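PUA domain-containing protein (Archaeoglobus fulgidus DSM 4304, PDB 2Q07) is of uncertain molecular function but probably binds RNA and takes part in the archaeosine modification of tRNA. Local coordinates at residues K57-E62 with G164-Y169; F113-A118 with E138-A143; H175-Q180 with G213-Y218. One frame throughout, in Å; residues are numbered along the deposited sequence.

Overall arrangement
Contact 2 belongs to the five-stranded sheet of the UDG-like part, where parallel strands are joined by regular backbone hydrogen bonds and flanked mostly by apolar side chains; it is partly buried. Contact 1 reaches the same sheet through strand 61-65 but lies at the surface and is chiefly polar, with an amide, a lysine and a water gripping the loop that leads into helix 168-181. Asn61 of contact 1 packs on Phe113 of contact 2. The same helix serves contact 3, about 21 Å away from contact 1 between centres, in the pre-PUA part; there the interface is buried and built round Leu215, with the amide of Gln180 lying against the backbone of an edge strand.

Contact 1. Residues K57-E62 with G164-Y169; sequences KVNVNE and GKVDLY
Where the UDG-like DUF5591 part of this C-terminal fragment passes into the pre-PUA part, Lys57 and Asn59, in the loop between helix 47-55 and strand 61-65, grip the backbone of Gly164-Val166, in the loop that runs into helix 168-181. The centre of the grip is the carbonyl of Gly164. Asn59 ND2 donates to Gly164 O over 2.5 Å, unusually short for such a bond, so its exact length is doubtful; the N-H...O angle of 131° is bent, and the donor stands above the carbonyl plane, not on a lone pair. With CG anti to the carbonyl carbon (chi1 -76°), Asn59 swings its amide across to the other loop. The same ND2 also bonds Ser162 OG, two residues before the glycine. On the other side of the amide, Asn59 OD1 accepts from a water at 2.6 Å, and that water accepts from Val166 N at 3.0 Å. Both ends of the amide are therefore engaged, which should fix its rotation. Val166 CG2 also comes within 3.6 Å of Asn59 OD1.

Lys57 runs out fully extended alongside Gly164. Its CE lies 3.1 Å from Gly164 O, and NZ makes only a weak bond to the same oxygen. Lys57 NZ also approaches Lys165 CB at 3.4 Å, while the Lys165 chain leads away. Farther along, Leu168 CD2 touches the carboxylate of Glu62 at 4.0 Å from OE1, the two side chains crossing at about a right angle; the charge of Glu62 is met by Arg53 and Arg73, and Leu168 rests on Arg53 as well. The two loops are thus joined mainly by polar side-chain ends and one water reaching main-chain atoms.

Contact 2. Residues F113-A118 with E138-A143; sequences FRKVVA and EVVYTA
Glu138, Ala118 and Val140 bury the most surface where strand 138-141 pairs in parallel with strand 115-118. Glu138 begins the ladder with both of its backbone groups: its N donates to Arg114 O at 3.1 Å, and its O receives Val116 N at 2.7 Å. The side chain reaches alongside the neighbouring strand, CG lying 3.2 Å from Arg114 O and OE1 3.8 Å from Lys115 CG. Its carboxylate is near the Arg114 guanidinium, but the planes are 63° apart and no N-H points at the oxygen, so the attraction is probably electrostatic alone; Arg114 has its salt bridge with Asp30, and Lys115 with Glu159.

Val140 repeats the pattern two residues on, donating to Val116 O and accepting from Ala118 N at 2.9 Å. With CG1 anti to the carbonyl carbon (chi1 -63°), CG2 falls between the backbone N and the carbonyl carbon and meets Val117 CG2 at 3.8 Å on the face covered by helix 150-160.

Ala118 points to the other face, with Val116, Val139 and Tyr141. Its methyl touches Tyr141 CD2 at 3.8 Å, and both residues pack on Val128 of helix 123-132, which also supplies Glu132 to the tyrosine hydroxyl and Arg125 to its ring in a cation-pi contact. At the strand ends, Thr142 N makes only a weak bond to Ala118 O, and a water sits between that oxygen and Ala143 N. Strand 115-118, helix 123-132 and strand 138-141 form a beta-alpha-beta crossover at the edge of an alpha/beta sheet, in keeping with the UDG-like clan.

Contact 3. Residues H175-Q180 with G213-Y218; sequences HMLSYQ and GMLDIY
Leu215 projects from strand 214-217 into the side of helix 168-181, between Met176, Leu177 and Gln180. At its root, Leu215 CB faces the Gln180 side chain, 3.9 Å from Gln180 CD. CG, one bond farther, comes to 3.7 Å from Met176 CB. At the tip it is CD1 that makes the contact: Leu215 CD1 nestles into the notch between two successive helix residues, 3.6 Å from Met176 CB and 3.5 Å from Leu177 CG, with Leu177 CD2 equally near. Leu215 holds CG anti to the carbonyl carbon (chi1 -82°), and CD1, anti to CA, continues the chain from there to the helix; the Leu177 side chain crosses it at about a right angle.

The helical segment 175-180 runs almost square to strand 214-217, 87° between their directions, with a closest approach of the axes of 8.5 Å. This is the pre-PUA part, where helix 168-181 packs on the outermost strand of a four-stranded antiparallel sheet; Met176 also rests on Val208 of the neighbouring strand 203-209. Gly213 and Met214 both face Asp209, forming a G1 beta bulge at the start of strand 214-217, the glycine taking the positive phi (55°) that suits it. Met214 and Ile217 also touch Val261 of the PUA domain, and Asp216 pairs with Arg295.

Gln180, extended beyond CG, lays its amide alongside the backbone of Leu215, CD standing 3.4 Å from Leu215 N, and beside the Met214 side chain. An alanine here, ending at CB, would probably open a gap against the Leu215 backbone and deprive its polar groups of a neighbouring amide. Both Met176 and Met214 are selenomethionine; within the helix, Gln180 N donates to Met176 O at 2.9 Å.

Contact 1. Residues K57-E62 with G164-Y169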
ATOM      1  N   LYS A  57      16.647  14.720   5.532  1.00 21.34           N
ATOM      2  CA  LYS A  57      15.307  14.533   6.082  1.00 22.54           C
ATOM      3  C   LYS A  57      14.311  14.593   4.933  1.00 21.51           C
ATOM      4  O   LYS A  57      14.184  15.611   4.247  1.00 20.76           O
ATOM      5  CB  LYS A  57      14.986  15.611   7.115  1.00 24.87           C
ATOM      6  CG  LYS A  57      13.767  15.290   7.955  1.00 29.42           C
ATOM      7  CD  LYS A  57      13.609  16.245   9.129  1.00 35.11           C
ATOM      8  CE  LYS A  57      12.453  15.803  10.025  1.00 37.99           C
ATOM      9  NZ  LYS A  57      12.396  16.582  11.297  1.00 41.60           N
ATOM     10  N   VAL A  58      13.608  13.488   4.725  1.00 20.71           N
ATOM     11  CA  VAL A  58      12.643  13.387   3.642  1.00 17.80           C
ATOM     12  C   VAL A  58      11.221  13.704   4.110  1.00 17.39           C
ATOM     13  O   VAL A  58      10.604  12.911   4.813  1.00 16.47           O
ATOM     14  CB  VAL A  58      12.696  11.968   3.028  1.00 18.46           C
ATOM     15  CG1 VAL A  58      11.672  11.828   1.927  1.00 16.87           C
ATOM     16  CG2 VAL A  58      14.108  11.690   2.503  1.00 16.26           C
ATOM     17  N   ASN A  59      10.715  14.870   3.711  1.00 17.81           N
ATOM     18  CA  ASN A  59       9.365  15.293   4.079  1.00 18.68           C
ATOM     19  C   ASN A  59       8.457  15.509   2.879  1.00 18.16           C
ATOM     20  O   ASN A  59       7.536  16.326   2.923  1.00 17.83           O
ATOM     21  CB  ASN A  59       9.389  16.573   4.916  1.00 21.56           C
ATOM     22  CG  ASN A  59       9.818  16.325   6.342  1.00 22.77           C
ATOM     23  OD1 ASN A  59       9.518  15.282   6.915  1.00 24.14           O
ATOM     24  ND2 ASN A  59      10.507  17.292   6.930  1.00 26.39           N
ATOM     25  N   VAL A  60       8.735  14.788   1.804  1.00 15.26           N
ATOM     26  CA  VAL A  60       7.908  14.863   0.614  1.00 16.11           C
ATOM     27  C   VAL A  60       7.530  13.432   0.273  1.00 14.68           C
ATOM     28  O   VAL A  60       8.118  12.493   0.807  1.00 17.40           O
ATOM     29  CB  VAL A  60       8.659  15.500  -0.559  1.00 15.56           C
ATOM     30  CG1 VAL A  60       9.068  16.935  -0.194  1.00 16.43           C
ATOM     31  CG2 VAL A  60       9.875  14.656  -0.919  1.00 15.79           C
ATOM     32  N   ASN A  61       6.542  13.270  -0.598  1.00 14.64           N
ATOM     33  CA  ASN A  61       6.084  11.945  -1.008  1.00 14.73           C
ATOM     34  C   ASN A  61       7.165  11.231  -1.800  1.00 14.41           C
ATOM     35  O   ASN A  61       8.006  11.877  -2.435  1.00 13.90           O
ATOM     36  CB  ASN A  61       4.814  12.078  -1.850  1.00 12.43           C
ATOM     37  CG  ASN A  61       3.565  12.174  -0.998  1.00 16.61           C
ATOM     38  OD1 ASN A  61       3.039  11.153  -0.539  1.00 19.44           O
ATOM     39  ND2 ASN A  61       3.089  13.399  -0.765  1.00  8.24           N
ATOM     40  N   GLU A  62       7.127   9.901  -1.777  1.00 12.41           N
ATOM     41  CA  GLU A  62       8.127   9.097  -2.468  1.00 14.21           C
ATOM     42  C   GLU A  62       7.508   8.043  -3.365  1.00 14.56           C
ATOM     43  O   GLU A  62       6.503   7.429  -3.025  1.00 13.88           O
ATOM     44  CB  GLU A  62       9.032   8.385  -1.453  1.00 17.68           C
ATOM     45  CG  GLU A  62       9.897   9.296  -0.596  1.00 18.81           C
ATOM     46  CD  GLU A  62      10.344   8.613   0.694  1.00 24.21           C
ATOM     47  OE1 GLU A  62       9.464   8.219   1.491  1.00 18.96           O
ATOM     48  OE2 GLU A  62      11.567   8.465   0.911  1.00 23.49           O
ATOM     49  N   GLY A 164       9.559  21.062   9.031  1.00 43.00           N
ATOM     50  CA  GLY A 164       9.346  20.111  10.115  1.00 41.15           C
ATOM     51  C   GLY A 164       9.519  18.630   9.825  1.00 39.87           C
ATOM     52  O   GLY A 164      10.550  18.207   9.308  1.00 39.57           O
ATOM     53  N   LYS A 165       8.510  17.836  10.178  1.00 37.56           N
ATOM     54  CA  LYS A 165       8.558  16.397   9.947  1.00 36.49           C
ATOM     55  C   LYS A 165       7.197  15.811   9.568  1.00 34.39           C
ATOM     56  O   LYS A 165       6.159  16.468   9.696  1.00 33.46           O
ATOM     57  CB  LYS A 165       9.098  15.679  11.184  1.00 38.08           C
ATOM     58  CG  LYS A 165       8.350  16.006  12.452  1.00 39.94           C
ATOM     59  CD  LYS A 165       8.782  15.114  13.596  1.00 41.47           C
ATOM     60  CE  LYS A 165       8.181  15.599  14.903  1.00 42.34           C
ATOM     61  NZ  LYS A 165       8.693  16.961  15.246  1.00 44.15           N
ATOM     62  N   VAL A 166       7.215  14.563   9.110  1.00 31.54           N
ATOM     63  CA  VAL A 166       6.001  13.865   8.697  1.00 30.70           C
ATOM     64  C   VAL A 166       5.990  12.460   9.296  1.00 29.35           C
ATOM     65  O   VAL A 166       7.040  11.852   9.485  1.00 29.55           O
ATOM     66  CB  VAL A 166       5.938  13.727   7.153  1.00 30.23           C
ATOM     67  CG1 VAL A 166       4.680  12.977   6.743  1.00 33.67           C
ATOM     68  CG2 VAL A 166       5.976  15.096   6.501  1.00 31.88           C
ATOM     69  N   ASP A 167       4.812  11.939   9.609  1.00 25.71           N
ATOM     70  CA  ASP A 167       4.768  10.592  10.150  1.00 24.19           C
ATOM     71  C   ASP A 167       4.412   9.644   9.009  1.00 20.96           C
ATOM     72  O   ASP A 167       3.249   9.344   8.756  1.00 17.74           O
ATOM     73  CB  ASP A 167       3.770  10.504  11.315  1.00 29.27           C
ATOM     74  CG  ASP A 167       2.346  10.757  10.894  1.00 33.60           C
ATOM     75  OD1 ASP A 167       2.118  11.547   9.950  1.00 38.00           O
ATOM     76  OD2 ASP A 167       1.448  10.169  11.528  1.00 38.13           O
ATOM     77  N   LEU A 168       5.447   9.192   8.310  1.00 18.88           N
ATOM     78  CA  LEU A 168       5.292   8.290   7.174  1.00 17.98           C
ATOM     79  C   LEU A 168       4.600   6.968   7.523  1.00 17.19           C
ATOM     80  O   LEU A 168       3.829   6.443   6.723  1.00 17.93           O
ATOM     81  CB  LEU A 168       6.663   7.989   6.575  1.00 15.71           C
ATOM     82  CG  LEU A 168       6.704   7.044   5.368  1.00 13.69           C
ATOM     83  CD1 LEU A 168       5.976   7.658   4.185  1.00 12.65           C
ATOM     84  CD2 LEU A 168       8.146   6.770   5.010  1.00 14.92           C
ATOM     85  N   TYR A 169       4.887   6.440   8.710  1.00 15.10           N
ATOM     86  CA  TYR A 169       4.319   5.167   9.152  1.00 18.43           C
ATOM     87  C   TYR A 169       2.800   5.188   9.222  1.00 17.29           C
ATOM     88  O   TYR A 169       2.146   4.199   8.886  1.00 18.42           O
ATOM     89  CB  TYR A 169       4.894   4.760  10.515  1.00 20.54           C
ATOM     90  CG  TYR A 169       6.354   4.338  10.489  1.00 23.52           C
ATOM     91  CD1 TYR A 169       7.033   4.057  11.673  1.00 27.21           C
ATOM     92  CD2 TYR A 169       7.052   4.216   9.287  1.00 26.07           C
ATOM     93  CE1 TYR A 169       8.369   3.667  11.668  1.00 26.64           C
ATOM     94  CE2 TYR A 169       8.391   3.827   9.267  1.00 25.43           C
ATOM     95  CZ  TYR A 169       9.044   3.556  10.465  1.00 27.37           C
ATOM     96  OH  TYR A 169      10.369   3.183  10.470  1.00 25.17           O
TER
HETATM   97  O   HOH W   1      10.070  13.563   8.849  1.00 32.63           O

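Contact 2. Residues F113-A118 with E138-A143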
ATOM      1  N   PHE A 113       1.165  16.696  -8.010  1.00 20.57           N
ATOM      2  CA  PHE A 113       2.401  17.329  -7.569  1.00 19.84           C
ATOM      3  C   PHE A 113       2.789  18.513  -8.453  1.00 21.11           C
ATOM      4  O   PHE A 113       2.540  18.513  -9.661  1.00 18.30           O
ATOM      5  CB  PHE A 113       3.544  16.312  -7.561  1.00 16.48           C
ATOM      6  CG  PHE A 113       3.257  15.075  -6.753  1.00 15.03           C
ATOM      7  CD1 PHE A 113       2.959  13.866  -7.388  1.00 13.68           C
ATOM      8  CD2 PHE A 113       3.284  15.115  -5.364  1.00 10.84           C
ATOM      9  CE1 PHE A 113       2.692  12.709  -6.645  1.00 10.38           C
ATOM     10  CE2 PHE A 113       3.021  13.973  -4.608  1.00 16.07           C
ATOM     11  CZ  PHE A 113       2.723  12.764  -5.251  1.00 17.10           C
ATOM     12  N   ARG A 114       3.397  19.526  -7.844  1.00 19.40           N
ATOM     13  CA  ARG A 114       3.832  20.693  -8.603  1.00 21.07           C
ATOM     14  C   ARG A 114       5.280  20.496  -9.020  1.00 19.83           C
ATOM     15  O   ARG A 114       5.762  21.152  -9.934  1.00 18.75           O
ATOM     16  CB  ARG A 114       3.717  21.972  -7.773  1.00 23.61           C
ATOM     17  CG  ARG A 114       4.590  22.000  -6.519  1.00 30.02           C
ATOM     18  CD  ARG A 114       4.742  23.434  -5.996  1.00 31.00           C
ATOM     19  NE  ARG A 114       6.097  23.934  -6.201  1.00 32.78           N
ATOM     20  CZ  ARG A 114       7.116  23.685  -5.385  1.00 32.92           C
ATOM     21  NH1 ARG A 114       6.935  22.951  -4.298  1.00 32.76           N
ATOM     22  NH2 ARG A 114       8.322  24.150  -5.669  1.00 30.82           N
ATOM     23  N   LYS A 115       5.966  19.580  -8.342  1.00 19.07           N
ATOM     24  CA  LYS A 115       7.360  19.304  -8.648  1.00 19.50           C
ATOM     25  C   LYS A 115       7.729  17.833  -8.446  1.00 18.12           C
ATOM     26  O   LYS A 115       7.300  17.193  -7.486  1.00 15.65           O
ATOM     27  CB  LYS A 115       8.269  20.188  -7.788  1.00 20.07           C
ATOM     28  CG  LYS A 115       9.714  20.205  -8.260  1.00 22.91           C
ATOM     29  CD  LYS A 115      10.631  19.541  -7.261  1.00 23.33           C
ATOM     30  CE  LYS A 115      10.893  20.452  -6.073  1.00 24.42           C
ATOM     31  NZ  LYS A 115      11.817  21.555  -6.446  1.00 24.98           N
ATOM     32  N   VAL A 116       8.521  17.311  -9.374  1.00 16.26           N
ATOM     33  CA  VAL A 116       8.984  15.934  -9.339  1.00 16.11           C
ATOM     34  C   VAL A 116      10.515  15.950  -9.257  1.00 17.58           C
ATOM     35  O   VAL A 116      11.175  16.460 -10.159  1.00 18.38           O
ATOM     36  CB  VAL A 116       8.570  15.167 -10.637  1.00 16.47           C
ATOM     37  CG1 VAL A 116       9.170  13.755 -10.646  1.00 14.88           C
ATOM     38  CG2 VAL A 116       7.068  15.107 -10.759  1.00 14.54           C
ATOM     39  N   VAL A 117      11.072  15.427  -8.165  1.00 16.98           N
ATOM     40  CA  VAL A 117      12.515  15.351  -8.014  1.00 16.41           C
ATOM     41  C   VAL A 117      12.951  13.927  -8.341  1.00 16.66           C
ATOM     42  O   VAL A 117      12.729  13.000  -7.553  1.00 16.88           O
ATOM     43  CB  VAL A 117      12.977  15.663  -6.572  1.00 17.23           C
ATOM     44  CG1 VAL A 117      14.479  15.635  -6.520  1.00 15.80           C
ATOM     45  CG2 VAL A 117      12.446  17.003  -6.125  1.00 14.56           C
ATOM     46  N   ALA A 118      13.573  13.757  -9.500  1.00 13.71           N
ATOM     47  CA  ALA A 118      14.027  12.443  -9.936  1.00 14.42           C
ATOM     48  C   ALA A 118      15.419  12.099  -9.408  1.00 14.87           C
ATOM     49  O   ALA A 118      16.421  12.467 -10.011  1.00 15.09           O
ATOM     50  CB  ALA A 118      14.020  12.378 -11.457  1.00 12.93           C
ATOM     51  N   GLU A 138       7.085  20.511 -12.612  1.00 16.06           N
ATOM     52  CA  GLU A 138       8.474  20.814 -12.941  1.00 20.42           C
ATOM     53  C   GLU A 138       9.207  19.520 -12.608  1.00 19.67           C
ATOM     54  O   GLU A 138       8.910  18.882 -11.597  1.00 18.20           O
ATOM     55  CB  GLU A 138       9.030  21.921 -12.045  1.00 18.05           C
ATOM     56  CG  GLU A 138       7.968  22.871 -11.519  1.00 30.02           C
ATOM     57  CD  GLU A 138       8.558  24.009 -10.701  1.00 35.23           C
ATOM     58  OE1 GLU A 138       9.303  23.733  -9.728  1.00 36.49           O
ATOM     59  OE2 GLU A 138       8.272  25.178 -11.041  1.00 37.33           O
ATOM     60  N   VAL A 139      10.152  19.129 -13.447  1.00 18.92           N
ATOM     61  CA  VAL A 139      10.910  17.920 -13.190  1.00 20.86           C
ATOM     62  C   VAL A 139      12.382  18.282 -13.111  1.00 22.49           C
ATOM     63  O   VAL A 139      12.945  18.838 -14.055  1.00 24.79           O
ATOM     64  CB  VAL A 139      10.694  16.870 -14.303  1.00 21.92           C
ATOM     65  CG1 VAL A 139      11.348  15.544 -13.907  1.00 22.06           C
ATOM     66  CG2 VAL A 139       9.210  16.666 -14.543  1.00 22.12           C
ATOM     67  N   VAL A 140      12.990  17.980 -11.969  1.00 21.78           N
ATOM     68  CA  VAL A 140      14.399  18.260 -11.736  1.00 20.76           C
ATOM     69  C   VAL A 140      15.158  16.961 -11.477  1.00 19.99           C
ATOM     70  O   VAL A 140      14.639  16.054 -10.830  1.00 21.68           O
ATOM     71  CB  VAL A 140      14.573  19.188 -10.512  1.00 20.92           C
ATOM     72  CG1 VAL A 140      13.899  20.538 -10.783  1.00 23.21           C
ATOM     73  CG2 VAL A 140      13.956  18.536  -9.278  1.00 19.72           C
ATOM     74  N   TYR A 141      16.384  16.873 -11.985  1.00 19.36           N
ATOM     75  CA  TYR A 141      17.206  15.683 -11.789  1.00 19.94           C
ATOM     76  C   TYR A 141      18.332  16.016 -10.812  1.00 20.65           C
ATOM     77  O   TYR A 141      19.069  16.977 -11.008  1.00 21.52           O
ATOM     78  CB  TYR A 141      17.758  15.204 -13.131  1.00 18.68           C
ATOM     79  CG  TYR A 141      16.667  14.875 -14.124  1.00 19.04           C
ATOM     80  CD1 TYR A 141      16.022  15.888 -14.833  1.00 18.86           C
ATOM     81  CD2 TYR A 141      16.222  13.561 -14.294  1.00 14.51           C
ATOM     82  CE1 TYR A 141      14.961  15.611 -15.678  1.00 15.13           C
ATOM     83  CE2 TYR A 141      15.155  13.272 -15.139  1.00 18.55           C
ATOM     84  CZ  TYR A 141      14.528  14.299 -15.826  1.00 19.17           C
ATOM     85  OH  TYR A 141      13.458  14.028 -16.645  1.00 16.57           O
ATOM     86  N   THR A 142      18.459  15.219  -9.760  1.00 20.71           N
ATOM     87  CA  THR A 142      19.458  15.483  -8.728  1.00 22.31           C
ATOM     88  C   THR A 142      20.596  14.475  -8.617  1.00 25.26           C
ATOM     89  O   THR A 142      21.495  14.641  -7.792  1.00 26.69           O
ATOM     90  CB  THR A 142      18.775  15.589  -7.348  1.00 22.06           C
ATOM     91  OG1 THR A 142      17.922  14.453  -7.152  1.00 23.04           O
ATOM     92  CG2 THR A 142      17.934  16.863  -7.259  1.00 22.23           C
ATOM     93  N   ALA A 143      20.568  13.438  -9.444  1.00 26.19           N
ATOM     94  CA  ALA A 143      21.600  12.417  -9.381  1.00 29.84           C
ATOM     95  C   ALA A 143      22.274  12.110 -10.720  1.00 32.29           C
ATOM     96  O   ALA A 143      21.615  11.884 -11.736  1.00 33.12           O
ATOM     97  CB  ALA A 143      21.013  11.143  -8.798  1.00 25.81           C
TER
HETATM   98  O   HOH W   2      18.783  12.466 -11.198  1.00 15.20           O

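Contact 3. Residues H175-Q180 with G213-Y218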
ATOM      1  N   HIS A 175      -3.033   4.060   4.203  1.00 14.57           N
ATOM      2  CA  HIS A 175      -3.165   3.685   2.798  1.00 15.60           C
ATOM      3  C   HIS A 175      -3.474   2.211   2.609  1.00 15.61           C
ATOM      4  O   HIS A 175      -4.132   1.841   1.649  1.00 18.11           O
ATOM      5  CB  HIS A 175      -1.903   4.043   1.996  1.00 15.46           C
ATOM      6  CG  HIS A 175      -1.893   5.450   1.482  1.00 14.61           C
ATOM      7  ND1 HIS A 175      -1.772   6.544   2.309  1.00 11.63           N
ATOM      8  CD2 HIS A 175      -2.033   5.942   0.227  1.00 13.54           C
ATOM      9  CE1 HIS A 175      -1.845   7.650   1.589  1.00 13.84           C
ATOM     10  NE2 HIS A 175      -2.005   7.312   0.321  1.00 14.24           N
HETATM   11  N   MSE A 176      -2.996   1.363   3.514  1.00 18.59           N
HETATM   12  CA  MSE A 176      -3.269  -0.067   3.386  1.00 19.56           C
HETATM   13  C   MSE A 176      -4.728  -0.363   3.720  1.00 18.52           C
HETATM   14  O   MSE A 176      -5.352  -1.219   3.097  1.00 20.77           O
HETATM   15  CB  MSE A 176      -2.334  -0.865   4.287  1.00 21.53           C
HETATM   16  CG  MSE A 176      -0.877  -0.660   3.921  1.00 26.59           C
HETATM   17 SE   MSE A 176       0.307  -1.777   4.917  1.00 32.33          SE
HETATM   18  CE  MSE A 176       0.714  -0.619   6.388  1.00 33.40           C
ATOM     19  N   LEU A 177      -5.260   0.351   4.706  1.00 15.49           N
ATOM     20  CA  LEU A 177      -6.655   0.204   5.109  1.00 17.96           C
ATOM     21  C   LEU A 177      -7.547   0.641   3.941  1.00 18.70           C
ATOM     22  O   LEU A 177      -8.532  -0.020   3.593  1.00 19.20           O
ATOM     23  CB  LEU A 177      -6.928   1.083   6.332  1.00 14.71           C
ATOM     24  CG  LEU A 177      -6.554   0.491   7.688  1.00 16.61           C
ATOM     25  CD1 LEU A 177      -6.856   1.502   8.797  1.00 16.71           C
ATOM     26  CD2 LEU A 177      -7.362  -0.798   7.903  1.00 14.57           C
ATOM     27  N   SER A 178      -7.179   1.766   3.338  1.00 18.89           N
ATOM     28  CA  SER A 178      -7.898   2.321   2.199  1.00 18.47           C
ATOM     29  C   SER A 178      -7.871   1.312   1.053  1.00 18.61           C
ATOM     30  O   SER A 178      -8.904   0.963   0.489  1.00 16.14           O
ATOM     31  CB  SER A 178      -7.233   3.634   1.775  1.00 17.53           C
ATOM     32  OG  SER A 178      -7.966   4.291   0.761  1.00 17.83           O
ATOM     33  N   TYR A 179      -6.672   0.836   0.731  1.00 18.25           N
ATOM     34  CA  TYR A 179      -6.476  -0.144  -0.329  1.00 17.44           C
ATOM     35  C   TYR A 179      -7.385  -1.375  -0.141  1.00 17.60           C
ATOM     36  O   TYR A 179      -8.202  -1.710  -1.002  1.00 15.23           O
ATOM     37  CB  TYR A 179      -5.004  -0.586  -0.338  1.00 15.74           C
ATOM     38  CG  TYR A 179      -4.622  -1.494  -1.485  1.00 19.58           C
ATOM     39  CD1 TYR A 179      -4.080  -0.972  -2.659  1.00 21.69           C
ATOM     40  CD2 TYR A 179      -4.825  -2.873  -1.408  1.00 20.01           C
ATOM     41  CE1 TYR A 179      -3.753  -1.793  -3.728  1.00 21.13           C
ATOM     42  CE2 TYR A 179      -4.501  -3.710  -2.476  1.00 22.04           C
ATOM     43  CZ  TYR A 179      -3.968  -3.158  -3.632  1.00 22.85           C
ATOM     44  OH  TYR A 179      -3.667  -3.960  -4.701  1.00 24.64           O
ATOM     45  N   GLN A 180      -7.237  -2.032   1.001  1.00 17.84           N
ATOM     46  CA  GLN A 180      -7.990  -3.247   1.315  1.00 17.68           C
ATOM     47  C   GLN A 180      -9.471  -3.117   1.633  1.00 17.16           C
ATOM     48  O   GLN A 180     -10.258  -3.975   1.239  1.00 17.84           O
ATOM     49  CB  GLN A 180      -7.317  -3.973   2.475  1.00 16.17           C
ATOM     50  CG  GLN A 180      -5.890  -4.381   2.200  1.00 18.83           C
ATOM     51  CD  GLN A 180      -5.192  -4.886   3.440  1.00 16.55           C
ATOM     52  OE1 GLN A 180      -5.685  -5.784   4.117  1.00 23.13           O
ATOM     53  NE2 GLN A 180      -4.031  -4.318   3.740  1.00 18.02           N
ATOM     54  N   GLY A 213       1.550 -10.111   3.125  1.00 25.76           N
ATOM     55  CA  GLY A 213       1.720  -8.773   2.579  1.00 24.33           C
ATOM     56  C   GLY A 213       0.427  -7.970   2.549  1.00 23.68           C
ATOM     57  O   GLY A 213       0.011  -7.470   1.502  1.00 21.79           O
HETATM   58  N   MSE A 214      -0.219  -7.862   3.706  1.00 24.72           N
HETATM   59  CA  MSE A 214      -1.464  -7.110   3.828  1.00 25.73           C
HETATM   60  C   MSE A 214      -1.750  -6.878   5.302  1.00 22.46           C
HETATM   61  O   MSE A 214      -1.065  -7.423   6.163  1.00 22.24           O
HETATM   62  CB  MSE A 214      -2.625  -7.883   3.195  1.00 29.30           C
HETATM   63  CG  MSE A 214      -3.101  -9.078   4.008  1.00 36.72           C
HETATM   64 SE   MSE A 214      -4.271 -10.264   3.000  1.00 54.97          SE
HETATM   65  CE  MSE A 214      -5.684  -9.018   2.587  1.00 50.51           C
ATOM     66  N   LEU A 215      -2.768  -6.076   5.584  1.00 21.20           N
ATOM     67  CA  LEU A 215      -3.148  -5.776   6.957  1.00 20.18           C
ATOM     68  C   LEU A 215      -4.080  -6.823   7.530  1.00 19.98           C
ATOM     69  O   LEU A 215      -4.996  -7.279   6.850  1.00 19.04           O
ATOM     70  CB  LEU A 215      -3.880  -4.434   7.041  1.00 20.81           C
ATOM     71  CG  LEU A 215      -3.117  -3.116   7.091  1.00 22.47           C
ATOM     72  CD1 LEU A 215      -4.117  -1.980   7.218  1.00 20.15           C
ATOM     73  CD2 LEU A 215      -2.160  -3.108   8.265  1.00 19.74           C
ATOM     74  N   ASP A 216      -3.830  -7.206   8.775  1.00 18.26           N
ATOM     75  CA  ASP A 216      -4.704  -8.133   9.465  1.00 17.75           C
ATOM     76  C   ASP A 216      -5.504  -7.160  10.329  1.00 16.63           C
ATOM     77  O   ASP A 216      -4.936  -6.190  10.834  1.00 17.81           O
ATOM     78  CB  ASP A 216      -3.913  -9.094  10.363  1.00 16.49           C
ATOM     79  CG  ASP A 216      -4.754 -10.269  10.830  1.00 18.23           C
ATOM     80  OD1 ASP A 216      -5.993 -10.202  10.674  1.00 19.93           O
ATOM     81  OD2 ASP A 216      -4.189 -11.255  11.349  1.00 18.61           O
ATOM     82  N   ILE A 217      -6.806  -7.390  10.490  1.00 16.42           N
ATOM     83  CA  ILE A 217      -7.643  -6.499  11.299  1.00 15.96           C
ATOM     84  C   ILE A 217      -8.265  -7.222  12.483  1.00 16.90           C
ATOM     85  O   ILE A 217      -8.438  -8.438  12.449  1.00 18.05           O
ATOM     86  CB  ILE A 217      -8.795  -5.891  10.475  1.00 16.41           C
ATOM     87  CG1 ILE A 217      -9.658  -7.015   9.893  1.00 19.58           C
ATOM     88  CG2 ILE A 217      -8.233  -4.985   9.381  1.00 16.01           C
ATOM     89  CD1 ILE A 217     -10.927  -6.539   9.200  1.00 20.27           C
ATOM     90  N   TYR A 218      -8.624  -6.465  13.516  1.00 15.86           N
ATOM     91  CA  TYR A 218      -9.226  -7.053  14.701  1.00 16.31           C
ATOM     92  C   TYR A 218     -10.675  -6.640  14.960  1.00 15.14           C
ATOM     93  O   TYR A 218     -11.350  -6.195  14.043  1.00 15.83           O
ATOM     94  CB  TYR A 218      -8.309  -6.813  15.898  1.00 11.74           C
ATOM     95  CG  TYR A 218      -6.945  -7.430  15.626  1.00 16.49           C
ATOM     96  CD1 TYR A 218      -5.938  -6.693  14.995  1.00 16.72           C
ATOM     97  CD2 TYR A 218      -6.706  -8.777  15.880  1.00 13.74           C
ATOM     98  CE1 TYR A 218      -4.731  -7.285  14.623  1.00 16.15           C
ATOM     99  CE2 TYR A 218      -5.500  -9.386  15.510  1.00 16.49           C
ATOM    100  CZ  TYR A 218      -4.521  -8.632  14.880  1.00 18.33           C
ATOM    101  OH  TYR A 218      -3.347  -9.219  14.490  1.00 17.41           O
TER